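Local coordinates for lombricine kinase (Urechis caupo, PDB 3JPZ), which catalyses the reversible transfer of a phosphoryl group between ATP and the guanidino compound lombricine, as a member of the phosphagen kinase family, at residues V113-I118 with M227-V233; T276-V282 with F336-L340; K36-V42 with D65-V71; K46-P50 with G60-G64. All blocks are in the same frame, centred on the assembly; numbering follows the deposited sequence. Where two conformers were deposited one is given.

Interaction 1: residues V113-I118 with M227-V233; sequences VKSCRI and MQKGGNV
S115, C116 and R117 pair with K229, Q228 and M227 in the central antiparallel sheet of the phosphagen kinase catalytic domain, at its nucleotide site. S115 and R117 bind ADP in this protein. The two strands run almost exactly antiparallel, at 174°. C116 and Q228 form a hydrogen-bonded pair: C116 N gives to Q228 O at 3.0 Å, and Q228 N gives back to C116 O. S115 with K229 and R117 with M227 are the flanking non-hydrogen-bonded pairs. Their side chains lie on one face of the sheet, where R117 CB meets M227 CB at 3.6 Å. From there the end of R117 leads away from M227.

C116 and Q228 lie on the other face. The sulfur of C116 is roughly anti to its carbonyl carbon (chi1 -39°), which puts it against the loop that follows K229. In the conformers given, C116 SG lies near G230 O and CG2 of V233; both C116 and V233 have a second conformer, so these approaches are less certain. V113 CG1 touches the same loop, 3.8 Å from G231 CA. The loop is tied back by G230 N, which bonds to K114 O at 2.8 Å. This donor sits well above the carbonyl plane. At the far end I118 CD1 meets V233 CG1 in the conformer given, the two side chains crossing at about a right angle.

N232 caps the helix that starts at V233, its OD1 taking the N-H of A235. One face thus carries nucleotide-binding residues and the other is packed by helices, as in the catalytic domain of phosphagen kinases.

Interaction 2: residues T276-V282 with F336-L340; sequences TGLRASV and FVQLL
L278 and F336 run alongside each other in opposite senses. The tip of L278, its CD2, rests against the root of the F336 side chain, 3.6 Å from F336 CB. The same methyl is 4.3 Å from V337 CG2. The ring of F336 continues toward T276. There T276 CG2 lies at the ring edge, in its plane, 3.9 Å from F336 CD1. T276 OG1 is also near this side, 3.6 Å from F336 CE1, but it approaches obliquely. The hydroxyl has polar partners elsewhere. It is hydrogen-bonded with R328 O, and it probably accepts from L278 N, as in an ST turn, although the place of that nitrogen is less certain.

These side chains lie where helix 333-355 packs on a face of the antiparallel sheet in the phosphagen kinase catalytic domain. Strand 279-282 and helix 336-340 run roughly the same way, with 24° between them and their axes 8.4 Å apart at closest. A280 CB points toward the helix, and V337 CG2 lies near it at 4.4 Å. L340, three residues on from V337, packs on both A280 and V282. Its CG is anti to the backbone N (chi1 176°), and this carries CD2 over the A280 peptide. L340 CD2 is 3.7 Å from A280 CB, and the same methyl touches V282 CG1 at 4.0 Å.

R279 and S281, both ADP-binding residues, start away from the helix on the other face of the strand. R279 NH2 forms a salt bridge with D322 there.

Interaction 3: residues K36-V42 with D65-V71; sequences KKTAHGV and DEESYEV
T38 OG1 and H40 ND1 both give hydrogen bonds to one oxygen, OD2 of D65. The threonine hydroxyl comes at 2.8 Å on the syn side of the carboxylate. The imidazole comes at 2.7 Å on the anti side, with OD2 in its ring plane and the carboxylate turned 74° to the ring. D65 OD1 takes the hydroxyl of S68 and, weakly, S68 N, a capping bond at the turn that leads into helix 68-71. T38 OG1 also accepts from the backbone N of H40, in an ST turn, and from V42 N.

K36 reaches the helix separately. Its chain bends at chi3 (74°) and brings NZ onto a lone pair of V71 O at 3.0 Å.

Apolar contacts accompany these bonds. T38 CG2 packs on V71 CG2, and K36 CB on V71 CG1. V42 CG2 covers the D65 carboxylate at 3.6 Å from CG, while T38 CB rests on E67 CB.

The buried D65 carboxylate is thus met on both oxygens. A nearby histidine that donates through ND1 would be expected to stabilise its negative charge, and E67 OE1 at the ring edge may favour a protonated imidazole.

Interaction 4: residues K46-P50 with G60-G64; sequences KVIQP and GLIAG
V47 lies on helix 44-53 of the small N-terminal domain of the phosphagen kinase fold and packs against the loop 60-64. This loop returns along the helix and leads toward helix 68-71. From V47 CB the first neighbour is I62 O, at an unusually short 2.9 Å, which may reflect tight packing or an error of the model. One branch, CG1, is anti to the carbonyl carbon (chi1 -55°). It stays close to I62 O and reaches G64 N at 4.0 Å. The other branch, CG2, turns to L61 and meets its CD1 at 3.6 Å. V47 and L61 run alongside each other in the same sense. Beyond them F76 of helix 73-83 touches both side chains.

K46 sends its amino group elsewhere, with K46 NZ bonded to the carbonyl oxygens of P131 and S192. On its outer side this helix meets the second subunit: Q49 NE2 bonds to D197 of that chain, and I48 packs on its R135. The helix is kinked at P50, whose N has no hydrogen to give to the turn before.

P50 and I62 cross at about a right angle. P50 CG sits on I62 CG2 at 3.8 Å, and the ring also covers the carbonyl of G60. I48 adds its CG2, which touches L61 CD1.

The V47 backbone holds the loop as well. I62 N donates to V47 O at 2.9 Å. L61 CA makes a CA-H...O contact with the same oxygen, and L61 CD1 lies 3.3 Å from V47 O.

From the N terminus, K36-V42 comes first and its partner D65-V71 closes interaction 3. Interaction 4 lies wholly within that loop: K46-P50 follows V42, and G60-G64 runs directly into D65. The two touch through V42 on V47 and S68 on A63, so they form one packed unit in the N-terminal domain. Interaction 1 opens later, at V113, and closes after a long excursion at M227-V233. It joins the neighbouring strands 113-122 and 222-229. Interaction 2 follows in series and packs helix 333-355 on strand 279-285 of the same sheet. Strands 113-122 and 279-285 are also neighbours, and R117 O probably bonds to S281 N. No contacts cross.

Interaction 1: residues V113-I118 with M227-V233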
# COMPACT_ATOMS: atom_id res chain seq x y z
N VAL A 113 -36.43 -15.96 -7.31
CA VAL A 113 -35.09 -16.10 -6.76
C VAL A 113 -34.23 -17.04 -7.59
O VAL A 113 -34.52 -18.23 -7.70
CB VAL A 113 -35.12 -16.57 -5.29
CG1 VAL A 113 -33.71 -16.78 -4.77
CG2 VAL A 113 -35.84 -15.56 -4.44
N LYS A 114 -33.15 -16.49 -8.15
CA LYS A 114 -32.29 -17.20 -9.08
C LYS A 114 -31.15 -17.94 -8.38
O LYS A 114 -30.65 -18.93 -8.88
CB LYS A 114 -31.70 -16.22 -10.10
CG LYS A 114 -32.77 -15.38 -10.81
CD LYS A 114 -33.80 -16.29 -11.46
CE LYS A 114 -34.93 -15.49 -12.11
NZ LYS A 114 -35.97 -16.40 -12.68
N SER A 115 -30.75 -17.44 -7.22
CA SER A 115 -29.68 -18.07 -6.46
C SER A 115 -29.64 -17.50 -5.05
O SER A 115 -30.26 -16.49 -4.77
CB SER A 115 -28.33 -17.87 -7.13
OG SER A 115 -28.00 -16.50 -7.22
N CYS A 116 -28.91 -18.19 -4.18
CA CYS A 116 -28.73 -17.77 -2.81
C CYS A 116 -27.31 -18.11 -2.40
O CYS A 116 -26.77 -19.15 -2.79
CB CYS A 116 -29.69 -18.51 -1.88
SG CYS A 116 -31.35 -18.77 -2.52
N ARG A 117 -26.70 -17.23 -1.62
CA ARG A 117 -25.50 -17.58 -0.89
C ARG A 117 -25.58 -16.95 0.48
O ARG A 117 -26.34 -16.01 0.71
CB ARG A 117 -24.22 -17.16 -1.63
CG ARG A 117 -24.28 -15.84 -2.37
CD ARG A 117 -22.88 -15.33 -2.70
NE ARG A 117 -22.39 -14.45 -1.64
CZ ARG A 117 -21.13 -14.05 -1.50
NH1 ARG A 117 -20.20 -14.46 -2.35
NH2 ARG A 117 -20.81 -13.25 -0.51
N ILE A 118 -24.83 -17.52 1.41
CA ILE A 118 -24.67 -16.97 2.74
C ILE A 118 -23.18 -17.02 3.03
O ILE A 118 -22.56 -18.06 2.87
CB ILE A 118 -25.41 -17.81 3.79
CG1 ILE A 118 -26.89 -17.91 3.44
CG2 ILE A 118 -25.23 -17.19 5.17
CD1 ILE A 118 -27.64 -18.87 4.33
N MET A 227 -23.57 -21.65 -1.19
CA MET A 227 -24.35 -21.15 -2.32
C MET A 227 -25.00 -22.26 -3.14
O MET A 227 -24.50 -23.39 -3.20
CB MET A 227 -23.43 -20.33 -3.22
CG MET A 227 -22.32 -21.15 -3.85
SD MET A 227 -21.17 -20.17 -4.83
CE MET A 227 -20.33 -19.26 -3.53
N GLN A 228 -26.11 -21.90 -3.79
CA GLN A 228 -26.82 -22.76 -4.73
C GLN A 228 -27.61 -21.88 -5.68
O GLN A 228 -28.05 -20.80 -5.32
CB GLN A 228 -27.84 -23.66 -4.03
CG GLN A 228 -27.28 -24.73 -3.14
CD GLN A 228 -28.36 -25.66 -2.60
OE1 GLN A 228 -28.05 -26.70 -2.01
NE2 GLN A 228 -29.63 -25.29 -2.81
N LYS A 229 -27.81 -22.36 -6.90
CA LYS A 229 -28.79 -21.73 -7.78
C LYS A 229 -30.14 -22.10 -7.20
O LYS A 229 -30.25 -23.08 -6.47
CB LYS A 229 -28.68 -22.27 -9.20
CG LYS A 229 -27.26 -22.43 -9.71
CD LYS A 229 -27.15 -23.63 -10.64
CE LYS A 229 -28.25 -23.64 -11.70
NZ LYS A 229 -28.52 -25.02 -12.20
N GLY A 230 -31.17 -21.32 -7.53
CA GLY A 230 -32.50 -21.56 -7.00
C GLY A 230 -32.77 -20.78 -5.73
O GLY A 230 -32.06 -19.83 -5.42
N GLY A 231 -33.80 -21.18 -4.98
CA GLY A 231 -34.28 -20.40 -3.85
C GLY A 231 -34.29 -21.13 -2.53
O GLY A 231 -34.91 -20.66 -1.59
N ASN A 232 -33.61 -22.27 -2.45
CA ASN A 232 -33.56 -23.01 -1.20
C ASN A 232 -32.49 -22.46 -0.26
O ASN A 232 -31.44 -23.08 -0.03
CB ASN A 232 -33.31 -24.50 -1.44
CG ASN A 232 -33.81 -25.36 -0.30
OD1 ASN A 232 -33.89 -24.91 0.84
ND2 ASN A 232 -34.14 -26.61 -0.60
N VAL A 233 -32.77 -21.29 0.30
CA VAL A 233 -31.83 -20.64 1.20
C VAL A 233 -31.64 -21.47 2.46
O VAL A 233 -30.61 -21.40 3.10
CB VAL A 233 -32.31 -19.25 1.62
CG1 VAL A 233 -31.23 -18.54 2.39
CG2 VAL A 233 -32.70 -18.45 0.42

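Interaction 2: residues T276-V282 with F336-L340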
# COMPACT_ATOMS: atom_id res chain seq x y z
N THR A 276 -22.07 -11.67 13.50
CA THR A 276 -22.22 -12.80 12.57
C THR A 276 -21.32 -12.67 11.36
O THR A 276 -21.07 -13.65 10.67
CB THR A 276 -23.62 -12.89 11.99
OG1 THR A 276 -23.94 -11.66 11.31
CG2 THR A 276 -24.66 -13.21 13.07
N GLY A 277 -20.88 -11.44 11.07
CA GLY A 277 -20.23 -11.17 9.81
C GLY A 277 -21.00 -11.87 8.70
O GLY A 277 -20.43 -12.27 7.69
N LEU A 278 -22.31 -12.00 8.87
CA LEU A 278 -23.10 -12.82 7.96
C LEU A 278 -23.70 -12.01 6.82
O LEU A 278 -24.43 -11.05 7.04
CB LEU A 278 -24.24 -13.51 8.69
CG LEU A 278 -24.97 -14.50 7.77
CD1 LEU A 278 -24.75 -15.92 8.24
CD2 LEU A 278 -26.44 -14.19 7.68
N ARG A 279 -23.42 -12.45 5.60
CA ARG A 279 -24.04 -11.87 4.43
C ARG A 279 -24.86 -12.94 3.74
O ARG A 279 -24.32 -13.78 3.01
CB ARG A 279 -23.00 -11.32 3.46
CG ARG A 279 -23.61 -10.44 2.39
CD ARG A 279 -22.62 -10.08 1.30
NE ARG A 279 -23.17 -9.06 0.41
CZ ARG A 279 -23.89 -9.31 -0.68
NH1 ARG A 279 -24.14 -10.56 -1.05
NH2 ARG A 279 -24.35 -8.31 -1.42
N ALA A 280 -26.16 -12.93 4.02
CA ALA A 280 -27.12 -13.80 3.37
C ALA A 280 -27.74 -13.00 2.23
O ALA A 280 -28.23 -11.88 2.42
CB ALA A 280 -28.19 -14.24 4.36
N SER A 281 -27.71 -13.58 1.04
CA SER A 281 -28.18 -12.89 -0.14
C SER A 281 -28.96 -13.84 -1.04
O SER A 281 -28.80 -15.06 -0.96
CB SER A 281 -27.00 -12.30 -0.91
OG SER A 281 -26.09 -13.32 -1.28
N VAL A 282 -29.81 -13.26 -1.87
CA VAL A 282 -30.38 -13.97 -2.99
C VAL A 282 -30.18 -13.08 -4.20
O VAL A 282 -29.98 -11.88 -4.08
CB VAL A 282 -31.90 -14.19 -2.88
CG1 VAL A 282 -32.26 -14.90 -1.61
CG2 VAL A 282 -32.64 -12.85 -3.02
N PHE A 336 -30.77 -13.62 10.82
CA PHE A 336 -30.50 -12.80 9.65
C PHE A 336 -30.99 -13.47 8.39
O PHE A 336 -31.52 -12.81 7.49
CB PHE A 336 -29.01 -12.49 9.53
CG PHE A 336 -28.59 -11.27 10.28
CD1 PHE A 336 -27.60 -11.33 11.24
CD2 PHE A 336 -29.20 -10.05 10.03
CE1 PHE A 336 -27.21 -10.20 11.93
CE2 PHE A 336 -28.82 -8.91 10.72
CZ PHE A 336 -27.82 -8.99 11.67
N VAL A 337 -30.79 -14.78 8.31
CA VAL A 337 -31.33 -15.57 7.22
C VAL A 337 -32.85 -15.48 7.21
O VAL A 337 -33.46 -15.43 6.15
CB VAL A 337 -30.93 -17.07 7.34
CG1 VAL A 337 -31.50 -17.86 6.17
CG2 VAL A 337 -29.43 -17.22 7.40
N GLN A 338 -33.47 -15.45 8.40
CA GLN A 338 -34.92 -15.34 8.49
C GLN A 338 -35.39 -13.97 8.05
O GLN A 338 -36.44 -13.83 7.41
CB GLN A 338 -35.41 -15.62 9.91
CG GLN A 338 -36.91 -15.70 9.99
CD GLN A 338 -37.44 -16.81 9.13
OE1 GLN A 338 -37.07 -17.96 9.30
NE2 GLN A 338 -38.32 -16.46 8.17
N LEU A 339 -34.60 -12.95 8.40
CA LEU A 339 -34.89 -11.58 8.01
C LEU A 339 -34.82 -11.44 6.49
O LEU A 339 -35.61 -10.72 5.89
CB LEU A 339 -33.91 -10.60 8.67
CG LEU A 339 -33.98 -9.16 8.15
CD1 LEU A 339 -35.31 -8.52 8.54
CD2 LEU A 339 -32.82 -8.34 8.67
N LEU A 340 -33.88 -12.14 5.87
CA LEU A 340 -33.75 -12.15 4.42
C LEU A 340 -34.92 -12.89 3.80
O LEU A 340 -35.54 -12.43 2.84
CB LEU A 340 -32.45 -12.84 4.00
CG LEU A 340 -32.26 -12.99 2.49
CD1 LEU A 340 -31.89 -11.66 1.86
CD2 LEU A 340 -31.20 -14.02 2.18

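Interaction 3: residues K36-V42 with D65-V71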
# COMPACT_ATOMS: atom_id res chain seq x y z
N LYS A 36 0.43 1.88 24.04
CA LYS A 36 -0.15 0.57 24.30
C LYS A 36 0.18 -0.37 23.14
O LYS A 36 0.35 0.05 21.99
CB LYS A 36 -1.66 0.65 24.48
CG LYS A 36 -2.12 1.66 25.51
CD LYS A 36 -3.54 1.39 25.95
CE LYS A 36 -3.60 0.17 26.88
NZ LYS A 36 -4.99 -0.28 27.13
N LYS A 37 0.29 -1.65 23.46
CA LYS A 37 0.57 -2.66 22.46
C LYS A 37 -0.07 -3.97 22.89
O LYS A 37 -0.08 -4.31 24.07
CB LYS A 37 2.08 -2.85 22.31
CG LYS A 37 2.77 -3.48 23.52
CD LYS A 37 4.17 -3.95 23.18
CE LYS A 37 4.88 -2.96 22.28
NZ LYS A 37 6.32 -3.29 22.08
N THR A 38 -0.61 -4.69 21.92
CA THR A 38 -1.14 -6.02 22.18
C THR A 38 0.05 -6.95 22.36
O THR A 38 1.19 -6.52 22.25
CB THR A 38 -1.98 -6.54 21.01
OG1 THR A 38 -1.11 -6.87 19.92
CG2 THR A 38 -3.01 -5.50 20.57
N ALA A 39 -0.22 -8.22 22.62
CA ALA A 39 0.85 -9.20 22.74
C ALA A 39 1.50 -9.47 21.39
O ALA A 39 2.62 -9.97 21.34
CB ALA A 39 0.30 -10.51 23.34
N HIS A 40 0.82 -9.13 20.31
CA HIS A 40 1.40 -9.31 18.98
C HIS A 40 1.98 -8.00 18.45
O HIS A 40 2.42 -7.92 17.30
CB HIS A 40 0.37 -9.89 18.01
CG HIS A 40 -0.21 -11.20 18.45
ND1 HIS A 40 -1.53 -11.34 18.82
CD2 HIS A 40 0.36 -12.43 18.59
CE1 HIS A 40 -1.76 -12.60 19.16
NE2 HIS A 40 -0.63 -13.28 19.03
N GLY A 41 1.98 -6.97 19.28
CA GLY A 41 2.66 -5.72 18.97
C GLY A 41 1.81 -4.76 18.16
O GLY A 41 2.30 -3.74 17.68
N VAL A 42 0.54 -5.09 18.00
CA VAL A 42 -0.39 -4.15 17.37
C VAL A 42 -0.47 -2.89 18.22
O VAL A 42 -0.59 -2.96 19.44
CB VAL A 42 -1.79 -4.75 17.22
CG1 VAL A 42 -2.75 -3.70 16.67
CG2 VAL A 42 -1.74 -5.97 16.32
N ASP A 65 -5.10 -7.71 15.38
CA ASP A 65 -5.26 -9.01 16.01
C ASP A 65 -6.46 -9.02 16.95
O ASP A 65 -7.10 -7.99 17.17
CB ASP A 65 -3.98 -9.42 16.75
CG ASP A 65 -3.67 -8.55 17.98
OD1 ASP A 65 -4.40 -7.58 18.26
OD2 ASP A 65 -2.67 -8.85 18.67
N GLU A 66 -6.77 -10.18 17.51
CA GLU A 66 -7.97 -10.35 18.31
C GLU A 66 -7.89 -9.42 19.51
O GLU A 66 -8.88 -8.82 19.93
CB GLU A 66 -8.11 -11.80 18.77
CG GLU A 66 -9.16 -12.01 19.83
CD GLU A 66 -9.53 -13.47 20.02
OE1 GLU A 66 -8.78 -14.35 19.55
OE2 GLU A 66 -10.58 -13.73 20.63
N GLU A 67 -6.67 -9.29 20.03
CA GLU A 67 -6.41 -8.53 21.23
C GLU A 67 -6.66 -7.04 20.99
O GLU A 67 -6.87 -6.28 21.93
CB GLU A 67 -4.97 -8.78 21.69
CG GLU A 67 -4.74 -10.14 22.37
CD GLU A 67 -4.60 -11.30 21.39
OE1 GLU A 67 -4.72 -11.10 20.16
OE2 GLU A 67 -4.36 -12.44 21.85
N SER A 68 -6.64 -6.64 19.73
CA SER A 68 -6.89 -5.25 19.37
C SER A 68 -8.18 -4.72 19.98
O SER A 68 -8.24 -3.58 20.41
CB SER A 68 -6.95 -5.10 17.86
OG SER A 68 -5.65 -5.19 17.30
N TYR A 69 -9.22 -5.55 20.00
CA TYR A 69 -10.52 -5.11 20.50
C TYR A 69 -10.50 -4.77 22.00
O TYR A 69 -11.28 -3.95 22.46
CB TYR A 69 -11.58 -6.16 20.18
CG TYR A 69 -11.96 -6.16 18.72
CD1 TYR A 69 -12.90 -5.27 18.23
CD2 TYR A 69 -11.37 -7.04 17.83
CE1 TYR A 69 -13.24 -5.26 16.90
CE2 TYR A 69 -11.70 -7.04 16.50
CZ TYR A 69 -12.65 -6.15 16.04
OH TYR A 69 -13.01 -6.12 14.71
N GLU A 70 -9.62 -5.39 22.76
CA GLU A 70 -9.56 -5.09 24.18
C GLU A 70 -8.51 -4.02 24.50
O GLU A 70 -8.80 -3.09 25.24
CB GLU A 70 -9.35 -6.36 25.00
CG GLU A 70 -8.21 -7.24 24.54
CD GLU A 70 -7.76 -8.21 25.61
OE1 GLU A 70 -8.63 -8.77 26.31
OE2 GLU A 70 -6.53 -8.40 25.76
N VAL A 71 -7.31 -4.14 23.95
CA VAL A 71 -6.25 -3.18 24.25
C VAL A 71 -6.64 -1.77 23.80
O VAL A 71 -6.37 -0.79 24.49
CB VAL A 71 -4.91 -3.58 23.61
CG1 VAL A 71 -3.90 -2.44 23.69
CG2 VAL A 71 -4.37 -4.82 24.29

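Interaction 4: residues K46-P50 with G60-G64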
# COMPACT_ATOMS: atom_id res chain seq x y z
N LYS A 46 -1.30 1.42 14.21
CA LYS A 46 -1.66 0.36 13.27
C LYS A 46 -3.17 0.27 13.02
O LYS A 46 -3.61 0.18 11.88
CB LYS A 46 -1.17 -0.99 13.80
CG LYS A 46 -1.56 -2.15 12.90
CD LYS A 46 -0.81 -2.09 11.59
CE LYS A 46 -1.38 -3.03 10.57
NZ LYS A 46 -0.57 -3.02 9.31
N VAL A 47 -3.96 0.25 14.09
CA VAL A 47 -5.39 0.00 13.90
C VAL A 47 -6.10 1.21 13.31
O VAL A 47 -7.17 1.08 12.73
CB VAL A 47 -6.08 -0.43 15.20
CG1 VAL A 47 -5.37 -1.64 15.79
CG2 VAL A 47 -6.14 0.72 16.21
N ILE A 48 -5.49 2.39 13.43
CA ILE A 48 -6.14 3.60 12.89
C ILE A 48 -5.52 4.08 11.59
O ILE A 48 -6.00 5.05 11.00
CB ILE A 48 -6.11 4.76 13.90
CG1 ILE A 48 -4.68 5.26 14.10
CG2 ILE A 48 -6.74 4.33 15.22
CD1 ILE A 48 -4.61 6.61 14.74
N GLN A 49 -4.47 3.42 11.13
CA GLN A 49 -3.78 3.87 9.92
C GLN A 49 -4.73 4.18 8.75
O GLN A 49 -4.64 5.25 8.15
CB GLN A 49 -2.74 2.86 9.46
CG GLN A 49 -1.92 3.36 8.28
CD GLN A 49 -1.12 4.61 8.60
OE1 GLN A 49 -0.26 4.59 9.46
NE2 GLN A 49 -1.42 5.70 7.90
N PRO A 50 -5.62 3.24 8.42
CA PRO A 50 -6.54 3.46 7.30
C PRO A 50 -7.33 4.75 7.43
O PRO A 50 -7.61 5.43 6.43
CB PRO A 50 -7.49 2.26 7.38
CG PRO A 50 -6.71 1.21 8.09
CD PRO A 50 -5.84 1.93 9.07
N GLY A 60 -12.24 3.28 8.97
CA GLY A 60 -10.84 3.61 9.14
C GLY A 60 -10.17 2.86 10.27
O GLY A 60 -8.99 3.08 10.55
N LEU A 61 -10.92 2.00 10.93
CA LEU A 61 -10.39 1.24 12.06
C LEU A 61 -10.28 -0.23 11.70
O LEU A 61 -11.20 -0.81 11.14
CB LEU A 61 -11.29 1.40 13.28
CG LEU A 61 -10.84 0.66 14.54
CD1 LEU A 61 -9.52 1.23 15.02
CD2 LEU A 61 -11.90 0.73 15.63
N ILE A 62 -9.15 -0.85 12.03
CA ILE A 62 -8.97 -2.26 11.73
C ILE A 62 -8.10 -2.93 12.79
O ILE A 62 -7.12 -2.37 13.27
CB ILE A 62 -8.36 -2.45 10.33
CG1 ILE A 62 -8.34 -3.94 9.97
CG2 ILE A 62 -6.97 -1.83 10.28
CD1 ILE A 62 -8.21 -4.21 8.49
N ALA A 63 -8.48 -4.14 13.19
CA ALA A 63 -7.74 -4.88 14.19
C ALA A 63 -6.53 -5.52 13.55
O ALA A 63 -6.63 -6.13 12.49
CB ALA A 63 -8.63 -5.93 14.85
N GLY A 64 -5.38 -5.36 14.19
CA GLY A 64 -4.21 -6.12 13.80
C GLY A 64 -4.32 -7.54 14.32
O GLY A 64 -3.72 -8.46 13.78